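Phospholipase C-beta (PLC-beta) (PDB 3QR0) is a multidomain cuttlefish protein of the phospholipase C-beta family, built from PH, EF-hand, TIM-barrel and C2 domains, with calcium bound in the barrel. Local coordinates at residues 72-77 and 400-405; 391-396 and 426-431. One frame throughout, in Å; residues are numbered along the deposited sequence.

Interaction 1: 72-77 and 400-405; sequences DIRCAK and IAESAF
R74 lays its aliphatic CG and CD against the carboxylate end of E402, and the two extended side chains cross at about a right angle. The nearest approach is R74 CD to E402 OE2, 3.2 Å. R74 NE lies 3.4 Å from E402 OE2, a salt bridge of charge alone. The oxygen sits well out of the guanidinium plane, and no N-H is aimed at it. The two flat groups stand 85° apart. E402 gets there with CG anti to its backbone N (chi1 -180°), which carries the chain straight across from helix 393-403 to edge strand 70-75 of the PH domain.

R74 NE and NH2 point at D72 OD2 instead, both in the guanidinium plane, and NH2 also pairs with E354. R74 NE to D72 OD2, 2.8 Å, is the straighter bond and comes from above the carboxylate plane. One water joins the two sides. The water oxygen lies 2.8 Å from E402 OE2 and donates to it. It also donates to D72 OD2 and accepts from S403 OG.

Further charges complete the buried network: K406 pairs with D72 and R357 with E402. D72 OD2 and E402 OE2 are only 4.3 Å apart. R74 and the water probably offset any repulsion between the two carboxylates, so this contact appears to rest on charge and water rather than apolar packing.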
loop_
_atom_site.group_PDB
_atom_site.type_symbol
_atom_site.label_atom_id
_atom_site.label_comp_id
_atom_site.label_asym_id
_atom_site.label_seq_id
_atom_site.Cartn_x
_atom_site.Cartn_y
_atom_site.Cartn_z
ATOM N N ASP A 72 -11.913 7.957 1.417
ATOM C CA ASP A 72 -13.089 7.817 0.593
ATOM C C ASP A 72 -13.850 9.129 0.552
ATOM O O ASP A 72 -13.705 9.975 1.436
ATOM C CB ASP A 72 -13.989 6.703 1.138
ATOM C CG ASP A 72 -14.832 6.035 0.055
ATOM O OD1 ASP A 72 -14.809 6.475 -1.120
ATOM O OD2 ASP A 72 -15.531 5.057 0.388
ATOM N N ILE A 73 -14.631 9.290 -0.509
ATOM C CA ILE A 73 -15.602 10.355 -0.615
ATOM C C ILE A 73 -16.843 9.723 -1.223
ATOM O O ILE A 73 -16.754 8.992 -2.215
ATOM C CB ILE A 73 -15.081 11.567 -1.431
ATOM C CG1 ILE A 73 -16.179 12.621 -1.592
ATOM C CG2 ILE A 73 -14.515 11.129 -2.776
ATOM C CD1 ILE A 73 -15.671 13.964 -2.082
ATOM N N ARG A 74 -17.987 9.971 -0.589
ATOM C CA ARG A 74 -19.248 9.322 -0.947
ATOM C C ARG A 74 -20.339 10.357 -1.113
ATOM O O ARG A 74 -20.301 11.407 -0.478
ATOM C CB ARG A 74 -19.669 8.353 0.154
ATOM C CG ARG A 74 -18.693 7.241 0.390
ATOM C CD ARG A 74 -18.843 6.612 1.756
ATOM N NE ARG A 74 -17.649 5.835 2.059
ATOM C CZ ARG A 74 -17.357 5.307 3.243
ATOM N NH1 ARG A 74 -18.191 5.428 4.271
ATOM N NH2 ARG A 74 -16.221 4.638 3.385
ATOM N N CYS A 75 -21.317 10.054 -1.955
ATOM C CA CYS A 75 -22.442 10.953 -2.161
ATOM C C CYS A 75 -23.748 10.185 -2.259
ATOM O O CYS A 75 -23.755 8.957 -2.329
ATOM C CB CYS A 75 -22.229 11.802 -3.415
ATOM S SG CYS A 75 -22.231 10.865 -4.971
ATOM N N ALA A 76 -24.852 10.930 -2.250
ATOM C CA ALA A 76 -26.186 10.356 -2.397
ATOM C C ALA A 76 -26.452 9.295 -1.326
ATOM O O ALA A 76 -26.217 9.543 -0.139
ATOM C CB ALA A 76 -26.368 9.797 -3.807
ATOM N N LYS A 77 -26.908 8.114 -1.739
ATOM C CA LYS A 77 -27.317 7.076 -0.796
ATOM C C LYS A 77 -26.177 6.569 0.096
ATOM O O LYS A 77 -26.433 6.030 1.169
ATOM C CB LYS A 77 -27.993 5.905 -1.535
ATOM C CG LYS A 77 -27.072 5.044 -2.379
ATOM C CD LYS A 77 -27.870 4.037 -3.209
ATOM C CE LYS A 77 -27.050 2.797 -3.530
ATOM N NZ LYS A 77 -27.827 1.810 -4.337
ATOM N N ILE A 400 -19.761 -4.002 1.741
ATOM C CA ILE A 400 -18.940 -4.697 0.753
ATOM C C ILE A 400 -19.394 -4.353 -0.672
ATOM O O ILE A 400 -18.569 -4.059 -1.542
ATOM C CB ILE A 400 -18.961 -6.235 0.970
ATOM C CG1 ILE A 400 -18.234 -6.595 2.275
ATOM C CG2 ILE A 400 -18.296 -6.953 -0.201
ATOM C CD1 ILE A 400 -18.447 -8.020 2.748
ATOM N N ALA A 401 -20.707 -4.368 -0.895
ATOM C CA ALA A 401 -21.267 -4.073 -2.212
ATOM C C ALA A 401 -20.900 -2.658 -2.677
ATOM O O ALA A 401 -20.644 -2.443 -3.859
ATOM C CB ALA A 401 -22.787 -4.269 -2.204
ATOM N N GLU A 402 -20.858 -1.706 -1.747
ATOM C CA GLU A 402 -20.459 -0.334 -2.064
ATOM C C GLU A 402 -18.994 -0.214 -2.507
ATOM O O GLU A 402 -18.693 0.439 -3.508
ATOM C CB GLU A 402 -20.697 0.584 -0.852
ATOM C CG GLU A 402 -20.319 2.043 -1.091
ATOM C CD GLU A 402 -20.299 2.889 0.169
ATOM O OE1 GLU A 402 -20.867 2.476 1.208
ATOM O OE2 GLU A 402 -19.710 3.990 0.103
ATOM N N SER A 403 -18.088 -0.832 -1.758
ATOM C CA SER A 403 -16.658 -0.535 -1.874
ATOM C C SER A 403 -15.852 -1.569 -2.663
ATOM O O SER A 403 -14.709 -1.308 -3.028
ATOM C CB SER A 403 -16.061 -0.380 -0.474
ATOM O OG SER A 403 -16.756 0.622 0.253
ATOM N N ALA A 404 -16.455 -2.723 -2.942
ATOM C CA ALA A 404 -15.740 -3.876 -3.506
ATOM C C ALA A 404 -14.874 -3.561 -4.721
ATOM O O ALA A 404 -13.755 -4.057 -4.826
ATOM C CB ALA A 404 -16.731 -4.982 -3.858
ATOM N N PHE A 405 -15.390 -2.742 -5.635
ATOM C CA PHE A 405 -14.705 -2.485 -6.891
ATOM C C PHE A 405 -14.395 -1.013 -7.163
ATOM O O PHE A 405 -14.235 -0.616 -8.318
ATOM C CB PHE A 405 -15.501 -3.125 -8.035
ATOM C CG PHE A 405 -15.793 -4.580 -7.801
ATOM C CD1 PHE A 405 -14.765 -5.514 -7.826
ATOM C CD2 PHE A 405 -17.075 -5.009 -7.491
ATOM C CE1 PHE A 405 -15.016 -6.858 -7.581
ATOM C CE2 PHE A 405 -17.335 -6.350 -7.246
ATOM C CZ PHE A 405 -16.307 -7.278 -7.293
HETATM O O HOH W 1 -17.071 3.175 -0.531
#

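Interaction 2: 391-396 and 426-431; sequences VLFKDV and KLLAQY
F393 and K394, in the first turn of helix 393-403, meet L428 and Y431 of helix 422-436. Both helices belong to the X half of the TIM-barrel fold. They lie on the outside of the sheet that holds strands 366-372 and 412-418.

Two CH-pi contacts carry the pairing. In the first, L428 CD2 sits over the centre of the F393 ring, 3.3 Å from the centroid and 9° off the ring normal. This is a tight fit, and the methyl is almost equally near to all six ring carbons. A chi1 of 176° puts the F393 ring opposite its own N and across toward helix 422-436. The F393 and L428 side chains cross at about a right angle. In the second, K394 passes its extended chain over one face of the Y431 ring. K394 CD is 4.1 Å from the centroid of the Y431 ring, offset toward the rim near CE1. K394 uses methylene carbons for this contact, on the exposed side of the helix pair.

Ordinary apolar contact fills in between. Y431 CB touches the edge of the F393 ring near its plane, 4.2 Å from F393 CE2. F393 is therefore held over a face by L428 and at an edge by Y431. On the side of the sheet, L369 and C371 of strand 366-372 touch F393, and C371 also touches L428. P379 touches both F393 and L428.

Polar groups play a smaller part. Y431 OH makes its hydrogen bond to E378. The F393 side chain is about 12 Å from the bound calcium ion, so the contact takes no direct part in that site. L428 O lies 3.6 Å from F393 CE2.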
loop_
_atom_site.group_PDB
_atom_site.type_symbol
_atom_site.label_atom_id
_atom_site.label_comp_id
_atom_site.label_asym_id
_atom_site.label_seq_id
_atom_site.Cartn_x
_atom_site.Cartn_y
_atom_site.Cartn_z
ATOM N N VAL A 391 -21.844 -6.662 14.849
ATOM C CA VAL A 391 -22.479 -5.829 13.822
ATOM C C VAL A 391 -23.466 -6.683 13.021
ATOM O O VAL A 391 -23.378 -7.914 13.034
ATOM C CB VAL A 391 -21.435 -5.164 12.873
ATOM C CG1 VAL A 391 -20.530 -4.195 13.652
ATOM C CG2 VAL A 391 -20.606 -6.207 12.154
ATOM N N LEU A 392 -24.406 -6.036 12.336
ATOM C CA LEU A 392 -25.395 -6.757 11.523
ATOM C C LEU A 392 -24.736 -7.272 10.255
ATOM O O LEU A 392 -24.003 -6.540 9.591
ATOM C CB LEU A 392 -26.585 -5.867 11.142
ATOM C CG LEU A 392 -27.705 -5.642 12.161
ATOM C CD1 LEU A 392 -28.750 -4.700 11.564
ATOM C CD2 LEU A 392 -28.354 -6.958 12.588
ATOM N N PHE A 393 -24.995 -8.531 9.919
ATOM C CA PHE A 393 -24.497 -9.104 8.673
ATOM C C PHE A 393 -24.975 -8.294 7.462
ATOM O O PHE A 393 -24.200 -8.026 6.540
ATOM C CB PHE A 393 -24.941 -10.562 8.537
ATOM C CG PHE A 393 -24.554 -11.186 7.226
ATOM C CD1 PHE A 393 -23.333 -11.821 7.083
ATOM C CD2 PHE A 393 -25.407 -11.121 6.131
ATOM C CE1 PHE A 393 -22.961 -12.383 5.864
ATOM C CE2 PHE A 393 -25.046 -11.685 4.914
ATOM C CZ PHE A 393 -23.823 -12.317 4.781
ATOM N N LYS A 394 -26.251 -7.913 7.474
ATOM C CA LYS A 394 -26.847 -7.123 6.388
ATOM C C LYS A 394 -26.073 -5.825 6.131
ATOM O O LYS A 394 -25.774 -5.498 4.981
ATOM C CB LYS A 394 -28.319 -6.815 6.706
ATOM C CG LYS A 394 -29.084 -6.061 5.631
ATOM C CD LYS A 394 -30.549 -5.924 6.048
ATOM C CE LYS A 394 -31.361 -5.073 5.091
ATOM N NZ LYS A 394 -32.819 -5.197 5.378
ATOM N N ASP A 395 -25.739 -5.100 7.197
ATOM C CA ASP A 395 -24.953 -3.873 7.066
ATOM C C ASP A 395 -23.593 -4.141 6.416
ATOM O O ASP A 395 -23.155 -3.377 5.558
ATOM C CB ASP A 395 -24.741 -3.190 8.428
ATOM C CG ASP A 395 -26.017 -2.575 8.990
ATOM O OD1 ASP A 395 -27.010 -2.437 8.244
ATOM O OD2 ASP A 395 -26.026 -2.221 10.187
ATOM N N VAL A 396 -22.926 -5.220 6.822
ATOM C CA VAL A 396 -21.619 -5.560 6.253
ATOM C C VAL A 396 -21.696 -5.817 4.735
ATOM O O VAL A 396 -20.896 -5.269 3.967
ATOM C CB VAL A 396 -20.971 -6.769 6.980
ATOM C CG1 VAL A 396 -19.771 -7.284 6.209
ATOM C CG2 VAL A 396 -20.567 -6.384 8.402
ATOM N N LYS A 426 -30.587 -18.740 5.710
ATOM C CA LYS A 426 -31.482 -18.310 4.637
ATOM C C LYS A 426 -31.390 -16.804 4.456
ATOM O O LYS A 426 -31.383 -16.305 3.327
ATOM C CB LYS A 426 -32.928 -18.713 4.928
ATOM C CG LYS A 426 -33.222 -20.173 4.648
ATOM C CD LYS A 426 -34.562 -20.590 5.231
ATOM C CE LYS A 426 -34.950 -21.992 4.787
ATOM N NZ LYS A 426 -35.485 -22.033 3.379
ATOM N N LEU A 427 -31.299 -16.091 5.577
ATOM C CA LEU A 427 -31.175 -14.642 5.563
ATOM C C LEU A 427 -29.805 -14.197 5.059
ATOM O O LEU A 427 -29.722 -13.228 4.305
ATOM C CB LEU A 427 -31.475 -14.058 6.950
ATOM C CG LEU A 427 -32.909 -14.306 7.431
ATOM C CD1 LEU A 427 -33.086 -13.861 8.874
ATOM C CD2 LEU A 427 -33.922 -13.606 6.522
ATOM N N LEU A 428 -28.739 -14.899 5.452
ATOM C CA LEU A 428 -27.404 -14.627 4.903
ATOM C C LEU A 428 -27.452 -14.663 3.381
ATOM O O LEU A 428 -27.014 -13.725 2.716
ATOM C CB LEU A 428 -26.364 -15.645 5.382
ATOM C CG LEU A 428 -26.011 -15.753 6.866
ATOM C CD1 LEU A 428 -25.001 -16.872 7.073
ATOM C CD2 LEU A 428 -25.482 -14.445 7.422
ATOM N N ALA A 429 -27.989 -15.757 2.842
ATOM C CA ALA A 429 -28.092 -15.951 1.394
ATOM C C ALA A 429 -28.957 -14.880 0.752
ATOM O O ALA A 429 -28.606 -14.339 -0.296
ATOM C CB ALA A 429 -28.653 -17.334 1.079
ATOM N N GLN A 430 -30.081 -14.573 1.392
ATOM C CA GLN A 430 -30.997 -13.548 0.902
ATOM C C GLN A 430 -30.313 -12.187 0.808
ATOM O O GLN A 430 -30.410 -11.514 -0.218
ATOM C CB GLN A 430 -32.226 -13.448 1.809
ATOM C CG GLN A 430 -33.241 -12.415 1.356
ATOM C CD GLN A 430 -34.418 -12.294 2.306
ATOM O OE1 GLN A 430 -34.829 -13.266 2.942
ATOM N NE2 GLN A 430 -34.970 -11.092 2.399
ATOM N N TYR A 431 -29.615 -11.792 1.870
ATOM C CA TYR A 431 -28.965 -10.475 1.908
ATOM C C TYR A 431 -27.763 -10.384 0.967
ATOM O O TYR A 431 -27.481 -9.310 0.436
ATOM C CB TYR A 431 -28.576 -10.076 3.338
ATOM C CG TYR A 431 -29.738 -10.019 4.318
ATOM C CD1 TYR A 431 -30.978 -9.503 3.942
ATOM C CD2 TYR A 431 -29.590 -10.474 5.623
ATOM C CE1 TYR A 431 -32.035 -9.457 4.835
ATOM C CE2 TYR A 431 -30.636 -10.428 6.525
ATOM C CZ TYR A 431 -31.857 -9.920 6.129
ATOM O OH TYR A 431 -32.903 -9.880 7.021
#

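Overall arrangement
From the N terminus, the chain builds the PH domain, including edge strand 70-75. It then runs through the EF-hand regions into the X domain. Interaction 1 closes this long loop, 323 residues on, when the end of helix 393-403 comes back against 72-77. Interaction 2 starts at the beginning of the same helix and closes a short loop, 30 residues on, at helix 422-436. The two contacts cross, since 391-396 lies inside the first loop and 426-431 beyond it. Their centres are about 18 Å apart. Helix 393-403 thus faces the PH domain near its C-terminal end and a neighbouring barrel helix at its N-terminal end.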